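Local coordinates for protein methylxanthine N3-demethylase NdmB (Pseudomonas putida, PDB 6ICL) that catalyses the N3-demethylation of theobromine and other methylxanthines, an oxygen-dependent Rieske oxygenase reaction in caffeine degradation, at residues K143-W148 / I160-F166; P39-E45 / R286-I290. All blocks are in the same frame, centred on the assembly; numbering follows the deposited sequence.

Contacts 1 and 2 lie side by side where the Rieske domain meets the C-terminal catalytic domain, their centres about 10 Å apart. Along the chain the order is 39-45, 143-148, 160-166, 286-290, with both segments of contact 1 falling between those of contact 2. Strands 37-42 and 146-150 are antiparallel neighbours in the six-stranded Rieske-domain sheet, where V147 N and C41 O, 2.7 Å apart, probably form a hydrogen bond. Contact 2 takes its other half from strand 284-294 of the seven-stranded catalytic-domain sheet. In contact 1, residues 143-148 pack on 160-166, part of the loop leading to strand 171-181. Together they join the two domains within one subunit, away from both iron sites.

Contact 1. Residues K143-W148 / I160-F166; sequences KYDIVW and IPYLSDF
Y144 and W148 pack on the loop segment 160-166, which lies between strands 146-150 and 171-181. Both belong to the hairpin of strands 137-143 and 146-150: Y144 sits in its type I' turn, K143 to I146, and W148 on its second strand. The inner turn residues, Y144 and D145, have positive phi, as this turn requires. Two hydrogen bonds use the phenol oxygen. Y144 OH donates to P161 O over 2.7 Å, approaching in the carbonyl plane, and accepts the longer, bent bond from L163 N at 3.3 Å (N-H...O 138°). These two bonds fix the ring tip to the backbone on both sides of Y162.

Three CH-pi contacts add to this. L163 CD2 sits over one face of the Y144 ring, 3.8 Å from its centroid, while the aliphatic CG of K143 lies over the opposite face. Nearer the turn, Y144 CA stands over the F166 ring, 3.7 Å from the centroid. F166 reaches it with CG anti to the backbone N (chi1 -170°). At W148 it is I160 CG2 that lies over the five-membered ring, at 3.7 Å from its centroid, with I146 CG2 on the other face.

The aromatic pair is T-shaped: the Y144 edge points to the F166 face, with centroids 5.8 Å apart and planes at 62°. Plain apolar packing adds P161, whose CD comes within 3.6 Å of W148 CZ3. W274 of strand 270-281 packs on both W148 and L163. W148 NE1 donates to K143 O at 3.1 Å, and I146 N reaches the same oxygen from the opposite face of its carbonyl plane.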
ATOM      1  N   LYS A 143      35.743  15.419   4.007  1.00 37.69           N
ATOM      2  CA  LYS A 143      36.280  15.832   5.295  1.00 36.82           C
ATOM      3  C   LYS A 143      35.300  15.415   6.373  1.00 37.59           C
ATOM      4  O   LYS A 143      34.092  15.555   6.201  1.00 37.03           O
ATOM      5  CB  LYS A 143      36.531  17.343   5.348  1.00 41.85           C
ATOM      6  CG  LYS A 143      37.449  17.775   6.508  1.00 39.46           C
ATOM      7  CD  LYS A 143      37.827  19.243   6.387  1.00 38.67           C
ATOM      8  CE  LYS A 143      38.834  19.649   7.458  1.00 45.70           C
ATOM      9  NZ  LYS A 143      39.263  21.069   7.217  1.00 48.06           N
ATOM     10  N   TYR A 144      35.829  14.882   7.468  1.00 35.29           N
ATOM     11  CA  TYR A 144      35.030  14.311   8.552  1.00 37.36           C
ATOM     12  C   TYR A 144      34.110  13.193   8.052  1.00 39.54           C
ATOM     13  O   TYR A 144      32.996  13.017   8.569  1.00 36.22           O
ATOM     14  CB  TYR A 144      34.190  15.363   9.288  1.00 38.08           C
ATOM     15  CG  TYR A 144      34.767  16.759   9.398  1.00 40.04           C
ATOM     16  CD1 TYR A 144      35.967  17.008  10.074  1.00 38.69           C
ATOM     17  CD2 TYR A 144      34.086  17.840   8.850  1.00 37.97           C
ATOM     18  CE1 TYR A 144      36.469  18.312  10.205  1.00 40.88           C
ATOM     19  CE2 TYR A 144      34.581  19.130   8.957  1.00 39.34           C
ATOM     20  CZ  TYR A 144      35.767  19.369   9.634  1.00 41.64           C
ATOM     21  OH  TYR A 144      36.213  20.675   9.735  1.00 38.68           O
ATOM     22  N   ASP A 145      34.565  12.446   7.045  1.00 35.88           N
ATOM     23  CA  ASP A 145      33.796  11.357   6.438  1.00 38.37           C
ATOM     24  C   ASP A 145      32.487  11.863   5.846  1.00 37.27           C
ATOM     25  O   ASP A 145      31.471  11.160   5.840  1.00 36.56           O
ATOM     26  CB  ASP A 145      33.554  10.217   7.432  1.00 36.55           C
ATOM     27  CG  ASP A 145      34.850   9.476   7.782  1.00 46.72           C
ATOM     28  OD1 ASP A 145      35.805   9.536   6.962  1.00 44.14           O
ATOM     29  OD2 ASP A 145      34.917   8.853   8.871  1.00 50.53           O
ATOM     30  N   ILE A 146      32.523  13.086   5.325  1.00 36.53           N
ATOM     31  CA  ILE A 146      31.401  13.687   4.624  1.00 35.25           C
ATOM     32  C   ILE A 146      31.906  14.223   3.294  1.00 35.35           C
ATOM     33  O   ILE A 146      33.049  14.681   3.207  1.00 32.58           O
ATOM     34  CB  ILE A 146      30.758  14.791   5.485  1.00 34.99           C
ATOM     35  CG1 ILE A 146      29.949  14.141   6.616  1.00 34.45           C
ATOM     36  CG2 ILE A 146      29.905  15.716   4.629  1.00 32.68           C
ATOM     37  CD1 ILE A 146      29.368  15.137   7.628  1.00 34.49           C
ATOM     38  N   VAL A 147      31.079  14.131   2.249  1.00 33.81           N
ATOM     39  CA  VAL A 147      31.414  14.660   0.931  1.00 32.62           C
ATOM     40  C   VAL A 147      30.906  16.095   0.802  1.00 36.17           C
ATOM     41  O   VAL A 147      29.699  16.350   0.905  1.00 35.22           O
ATOM     42  CB  VAL A 147      30.828  13.782  -0.182  1.00 33.59           C
ATOM     43  CG1 VAL A 147      31.278  14.293  -1.556  1.00 29.44           C
ATOM     44  CG2 VAL A 147      31.230  12.324   0.027  1.00 33.74           C
ATOM     45  N   TRP A 148      31.828  17.023   0.533  1.00 35.37           N
ATOM     46  CA  TRP A 148      31.552  18.452   0.420  1.00 31.81           C
ATOM     47  C   TRP A 148      31.743  18.893  -1.018  1.00 32.69           C
ATOM     48  O   TRP A 148      32.668  18.443  -1.704  1.00 35.74           O
ATOM     49  CB  TRP A 148      32.497  19.267   1.312  1.00 34.17           C
ATOM     50  CG  TRP A 148      32.420  18.902   2.723  1.00 31.02           C
ATOM     51  CD1 TRP A 148      33.107  17.902   3.362  1.00 34.70           C
ATOM     52  CD2 TRP A 148      31.588  19.508   3.701  1.00 31.93           C
ATOM     53  NE1 TRP A 148      32.759  17.863   4.691  1.00 32.15           N
ATOM     54  CE2 TRP A 148      31.824  18.844   4.923  1.00 32.11           C
ATOM     55  CE3 TRP A 148      30.665  20.563   3.668  1.00 31.99           C
ATOM     56  CZ2 TRP A 148      31.161  19.189   6.096  1.00 32.07           C
ATOM     57  CZ3 TRP A 148      30.022  20.913   4.828  1.00 30.88           C
ATOM     58  CH2 TRP A 148      30.268  20.228   6.031  1.00 30.29           C
ATOM     59  N   ILE A 160      35.772  24.606   4.166  1.00 41.83           N
ATOM     60  CA  ILE A 160      34.850  23.581   4.660  1.00 42.51           C
ATOM     61  C   ILE A 160      34.548  23.842   6.133  1.00 41.56           C
ATOM     62  O   ILE A 160      35.475  24.111   6.922  1.00 41.65           O
ATOM     63  CB  ILE A 160      35.436  22.185   4.451  1.00 37.10           C
ATOM     64  CG1 ILE A 160      35.455  21.864   2.956  1.00 40.01           C
ATOM     65  CG2 ILE A 160      34.628  21.134   5.244  1.00 36.92           C
ATOM     66  CD1 ILE A 160      36.387  20.747   2.564  1.00 36.53           C
ATOM     67  N   PRO A 161      33.283  23.778   6.529  1.00 39.45           N
ATOM     68  CA  PRO A 161      32.897  24.114   7.898  1.00 36.02           C
ATOM     69  C   PRO A 161      33.753  23.483   8.981  1.00 42.37           C
ATOM     70  O   PRO A 161      34.317  22.392   8.830  1.00 40.05           O
ATOM     71  CB  PRO A 161      31.452  23.609   7.970  1.00 36.96           C
ATOM     72  CG  PRO A 161      30.922  23.992   6.569  1.00 30.47           C
ATOM     73  CD  PRO A 161      32.108  23.723   5.633  1.00 37.74           C
ATOM     74  N   TYR A 162      33.790  24.186  10.108  1.00 36.99           N
ATOM     75  CA  TYR A 162      34.569  23.776  11.255  1.00 40.29           C
ATOM     76  C   TYR A 162      33.852  22.704  12.070  1.00 39.52           C
ATOM     77  O   TYR A 162      32.693  22.875  12.459  1.00 39.23           O
ATOM     78  CB  TYR A 162      34.835  24.999  12.139  1.00 43.26           C
ATOM     79  CG  TYR A 162      35.564  24.632  13.388  1.00 39.64           C
ATOM     80  CD1 TYR A 162      36.942  24.365  13.360  1.00 40.53           C
ATOM     81  CD2 TYR A 162      34.884  24.517  14.590  1.00 39.56           C
ATOM     82  CE1 TYR A 162      37.607  24.009  14.495  1.00 41.60           C
ATOM     83  CE2 TYR A 162      35.539  24.165  15.733  1.00 45.60           C
ATOM     84  CZ  TYR A 162      36.894  23.920  15.684  1.00 43.49           C
ATOM     85  OH  TYR A 162      37.522  23.567  16.840  1.00 48.46           O
ATOM     86  N   LEU A 163      34.573  21.633  12.391  1.00 41.26           N
ATOM     87  CA  LEU A 163      34.166  20.663  13.396  1.00 41.76           C
ATOM     88  C   LEU A 163      35.362  20.409  14.300  1.00 41.27           C
ATOM     89  O   LEU A 163      36.482  20.252  13.821  1.00 40.95           O
ATOM     90  CB  LEU A 163      33.695  19.342  12.768  1.00 39.06           C
ATOM     91  CG  LEU A 163      33.787  18.070  13.617  1.00 36.66           C
ATOM     92  CD1 LEU A 163      32.711  18.029  14.686  1.00 34.86           C
ATOM     93  CD2 LEU A 163      33.745  16.804  12.737  1.00 36.64           C
ATOM     94  N   SER A 164      35.135  20.384  15.605  1.00 44.35           N
ATOM     95  CA  SER A 164      36.229  20.184  16.540  1.00 45.26           C
ATOM     96  C   SER A 164      36.332  18.715  16.923  1.00 48.70           C
ATOM     97  O   SER A 164      35.326  17.994  16.967  1.00 42.02           O
ATOM     98  CB  SER A 164      36.044  21.044  17.793  1.00 40.73           C
ATOM     99  OG  SER A 164      34.977  20.583  18.603  1.00 40.43           O
ATOM    100  N   ASP A 165      37.567  18.279  17.193  1.00 44.82           N
ATOM    101  CA  ASP A 165      37.885  17.017  17.869  1.00 45.08           C
ATOM    102  C   ASP A 165      37.673  15.766  17.023  1.00 45.71           C
ATOM    103  O   ASP A 165      37.684  14.665  17.589  1.00 48.53           O
ATOM    104  CB  ASP A 165      37.087  16.826  19.165  1.00 45.61           C
ATOM    105  CG  ASP A 165      37.323  17.932  20.171  1.00 52.26           C
ATOM    106  OD1 ASP A 165      36.598  18.954  20.132  1.00 52.04           O
ATOM    107  OD2 ASP A 165      38.231  17.775  21.011  1.00 54.17           O
ATOM    108  N   PHE A 166      37.503  15.880  15.706  1.00 44.29           N
ATOM    109  CA  PHE A 166      37.375  14.678  14.889  1.00 47.83           C
ATOM    110  C   PHE A 166      38.596  13.785  15.061  1.00 53.05           C
ATOM    111  O   PHE A 166      38.469  12.557  15.124  1.00 49.62           O
ATOM    112  CB  PHE A 166      37.159  15.068  13.422  1.00 45.46           C
ATOM    113  CG  PHE A 166      36.782  13.903  12.502  1.00 48.08           C
ATOM    114  CD1 PHE A 166      35.463  13.469  12.400  1.00 47.42           C
ATOM    115  CD2 PHE A 166      37.749  13.282  11.715  1.00 48.15           C
ATOM    116  CE1 PHE A 166      35.115  12.419  11.544  1.00 42.17           C
ATOM    117  CE2 PHE A 166      37.421  12.232  10.874  1.00 45.51           C
ATOM    118  CZ  PHE A 166      36.094  11.798  10.786  1.00 47.65           C
TER
HETATM  119  O   HOH W   1      37.937  23.448   6.938  1.00 48.45           O

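Contact 2. Residues P39-E45 / R286-I290; sequences PVCTLNE and RNFMI
F288 meets P39, C41 and T42 through its ring, which reaches across from strand 286-290 to strand 39-42. The CB bond points toward the other segment, and CG, anti to the carbonyl carbon (chi1 -66°), directs the ring at the strand backbone. The first ring atoms divide the work. CD1 packs against P39 CG at 3.5 Å, and CD2 lies 3.8 Å from the methyl carbon T42 CG2. P39 CB stands over the ring face, 3.9 Å from the centroid, a CH-pi contact. Further out, CE1 lies 3.6 Å from P39 O, an oxygen hydrogen-bonded to S278 OG.

The two strand axes approach to 7.8 Å and cross at 58°, too oblique and too far apart for one sheet. This is packing between sheets of the Rieske and C-terminal domains, with F288 as the filler. CE2 comes to 3.4 Å from C41 C, and at the far tip CZ lies 3.5 Å from C41 N. With an alanine in place of F288, P39 and the C41 backbone would probably lose the ring that packs on them, leaving a gap between the two sheets.

T42 N lies at the ring edge, in its plane, but its hydrogen goes to E45 OE2. E45 N returns a bond to T42 OG1, completing a capping box at the start of helix 43-48. The other carboxylate oxygen, E45 OE1, accepts from S178 N, and R286 NH1 bonds S178 OG. Between V40 and R286, a water donates to V40 O at 2.8 Å and accepts a weak bond from R286 NE.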
ATOM      1  N   PRO A  39      27.719  20.102   2.341  1.00 29.92           N
ATOM      2  CA  PRO A  39      27.775  18.640   2.367  1.00 32.55           C
ATOM      3  C   PRO A  39      26.659  18.062   1.497  1.00 34.45           C
ATOM      4  O   PRO A  39      25.521  18.545   1.513  1.00 31.37           O
ATOM      5  CB  PRO A  39      27.570  18.314   3.844  1.00 28.19           C
ATOM      6  CG  PRO A  39      26.559  19.420   4.287  1.00 31.20           C
ATOM      7  CD  PRO A  39      26.895  20.653   3.437  1.00 27.46           C
ATOM      8  N   VAL A  40      27.003  17.050   0.694  1.00 30.63           N
ATOM      9  CA  VAL A  40      26.013  16.413  -0.165  1.00 31.35           C
ATOM     10  C   VAL A  40      25.688  14.984   0.268  1.00 35.09           C
ATOM     11  O   VAL A  40      24.556  14.532   0.043  1.00 34.35           O
ATOM     12  CB  VAL A  40      26.449  16.457  -1.637  1.00 35.59           C
ATOM     13  CG1 VAL A  40      26.392  17.908  -2.156  1.00 33.10           C
ATOM     14  CG2 VAL A  40      27.853  15.822  -1.805  1.00 30.50           C
ATOM     15  N   CYS A  41      26.605  14.276   0.919  1.00 30.64           N
ATOM     16  CA  CYS A  41      26.284  12.970   1.479  1.00 31.91           C
ATOM     17  C   CYS A  41      27.427  12.574   2.404  1.00 33.70           C
ATOM     18  O   CYS A  41      28.507  13.165   2.365  1.00 32.22           O
ATOM     19  CB  CYS A  41      26.078  11.911   0.375  1.00 34.93           C
ATOM     20  SG  CYS A  41      27.568  11.688  -0.669  1.00 35.03           S
ATOM     21  N   THR A  42      27.167  11.598   3.264  1.00 35.22           N
ATOM     22  CA  THR A  42      28.274  11.045   4.021  1.00 32.84           C
ATOM     23  C   THR A  42      29.074  10.122   3.111  1.00 37.58           C
ATOM     24  O   THR A  42      28.596   9.676   2.063  1.00 30.79           O
ATOM     25  CB  THR A  42      27.785  10.288   5.251  1.00 32.49           C
ATOM     26  OG1 THR A  42      27.094   9.094   4.841  1.00 32.70           O
ATOM     27  CG2 THR A  42      26.834  11.174   6.077  1.00 33.28           C
ATOM     28  N   LEU A  43      30.318   9.863   3.507  1.00 34.52           N
ATOM     29  CA  LEU A  43      31.151   8.939   2.756  1.00 35.43           C
ATOM     30  C   LEU A  43      30.498   7.560   2.676  1.00 33.42           C
ATOM     31  O   LEU A  43      30.438   6.949   1.601  1.00 32.01           O
ATOM     32  CB  LEU A  43      32.533   8.868   3.413  1.00 35.43           C
ATOM     33  CG  LEU A  43      33.571   8.017   2.699  1.00 39.08           C
ATOM     34  CD1 LEU A  43      33.645   8.458   1.243  1.00 33.95           C
ATOM     35  CD2 LEU A  43      34.935   8.187   3.414  1.00 32.27           C
ATOM     36  N   ASN A  44      29.974   7.074   3.804  1.00 32.68           N
ATOM     37  CA  ASN A  44      29.256   5.805   3.813  1.00 35.11           C
ATOM     38  C   ASN A  44      28.081   5.817   2.838  1.00 39.42           C
ATOM     39  O   ASN A  44      27.882   4.862   2.063  1.00 30.44           O
ATOM     40  CB  ASN A  44      28.767   5.513   5.224  1.00 34.65           C
ATOM     41  CG  ASN A  44      28.375   4.081   5.393  1.00 46.10           C
ATOM     42  OD1 ASN A  44      27.188   3.740   5.359  1.00 46.99           O
ATOM     43  ND2 ASN A  44      29.374   3.213   5.544  1.00 46.79           N
ATOM     44  N   GLU A  45      27.267   6.882   2.882  1.00 33.64           N
ATOM     45  CA  GLU A  45      26.177   7.020   1.921  1.00 34.49           C
ATOM     46  C   GLU A  45      26.686   6.952   0.486  1.00 37.09           C
ATOM     47  O   GLU A  45      26.056   6.330  -0.380  1.00 34.36           O
ATOM     48  CB  GLU A  45      25.420   8.335   2.165  1.00 32.76           C
ATOM     49  CG  GLU A  45      24.386   8.228   3.288  1.00 36.02           C
ATOM     50  CD  GLU A  45      23.897   9.586   3.791  1.00 36.64           C
ATOM     51  OE1 GLU A  45      23.089   9.595   4.737  1.00 37.06           O
ATOM     52  OE2 GLU A  45      24.324  10.636   3.252  1.00 36.57           O
ATOM     53  N   ARG A 286      19.055  18.735   3.584  1.00 31.75           N
ATOM     54  CA  ARG A 286      19.583  17.454   4.019  1.00 32.58           C
ATOM     55  C   ARG A 286      20.613  17.743   5.089  1.00 31.61           C
ATOM     56  O   ARG A 286      21.529  18.539   4.869  1.00 33.35           O
ATOM     57  CB  ARG A 286      20.213  16.680   2.860  1.00 27.96           C
ATOM     58  CG  ARG A 286      20.899  15.392   3.338  1.00 34.67           C
ATOM     59  CD  ARG A 286      21.489  14.620   2.198  1.00 35.24           C
ATOM     60  NE  ARG A 286      20.475  14.162   1.270  1.00 40.69           N
ATOM     61  CZ  ARG A 286      19.606  13.175   1.510  1.00 47.40           C
ATOM     62  NH1 ARG A 286      19.597  12.514   2.681  1.00 43.44           N
ATOM     63  NH2 ARG A 286      18.733  12.839   0.564  1.00 41.78           N
ATOM     64  N   ASN A 287      20.448  17.114   6.240  1.00 30.38           N
ATOM     65  CA  ASN A 287      21.132  17.515   7.447  1.00 35.85           C
ATOM     66  C   ASN A 287      22.087  16.422   7.903  1.00 39.40           C
ATOM     67  O   ASN A 287      21.741  15.232   7.907  1.00 33.99           O
ATOM     68  CB  ASN A 287      20.093  17.849   8.504  1.00 30.21           C
ATOM     69  CG  ASN A 287      19.135  18.906   7.997  1.00 36.42           C
ATOM     70  OD1 ASN A 287      19.527  20.052   7.854  1.00 36.60           O
ATOM     71  ND2 ASN A 287      17.897  18.512   7.641  1.00 33.06           N
ATOM     72  N   PHE A 288      23.280  16.859   8.291  1.00 32.25           N
ATOM     73  CA  PHE A 288      24.410  16.012   8.640  1.00 33.15           C
ATOM     74  C   PHE A 288      24.763  16.264  10.093  1.00 36.75           C
ATOM     75  O   PHE A 288      25.104  17.393  10.459  1.00 38.44           O
ATOM     76  CB  PHE A 288      25.586  16.329   7.728  1.00 30.02           C
ATOM     77  CG  PHE A 288      25.324  15.975   6.316  1.00 33.96           C
ATOM     78  CD1 PHE A 288      24.599  16.831   5.496  1.00 28.13           C
ATOM     79  CD2 PHE A 288      25.763  14.760   5.807  1.00 32.34           C
ATOM     80  CE1 PHE A 288      24.335  16.503   4.203  1.00 33.83           C
ATOM     81  CE2 PHE A 288      25.507  14.426   4.489  1.00 33.45           C
ATOM     82  CZ  PHE A 288      24.781  15.286   3.687  1.00 32.39           C
ATOM     83  N   MET A 289      24.666  15.230  10.919  1.00 34.74           N
ATOM     84  CA  MET A 289      24.982  15.339  12.332  1.00 37.79           C
ATOM     85  C   MET A 289      26.229  14.526  12.661  1.00 38.52           C
ATOM     86  O   MET A 289      26.401  13.407  12.154  1.00 32.69           O
ATOM     87  CB  MET A 289      23.806  14.853  13.179  1.00 33.34           C
ATOM     88  CG  MET A 289      24.077  14.876  14.664  1.00 39.11           C
ATOM     89  SD  MET A 289      22.643  14.282  15.562  1.00 48.65           S
ATOM     90  CE  MET A 289      22.886  12.528  15.420  1.00 47.31           C
ATOM     91  N   ILE A 290      27.094  15.091  13.518  1.00 36.15           N
ATOM     92  CA  ILE A 290      28.273  14.404  14.043  1.00 33.11           C
ATOM     93  C   ILE A 290      28.299  14.588  15.556  1.00 39.75           C
ATOM     94  O   ILE A 290      28.123  15.706  16.060  1.00 37.86           O
ATOM     95  CB  ILE A 290      29.576  14.914  13.397  1.00 34.79           C
ATOM     96  CG1 ILE A 290      29.540  14.609  11.893  1.00 32.13           C
ATOM     97  CG2 ILE A 290      30.819  14.289  14.079  1.00 33.35           C
ATOM     98  CD1 ILE A 290      30.770  15.060  11.102  1.00 35.32           C
TER
HETATM   99  O   HOH W   2      22.321  15.887  -0.916  1.00 36.85           O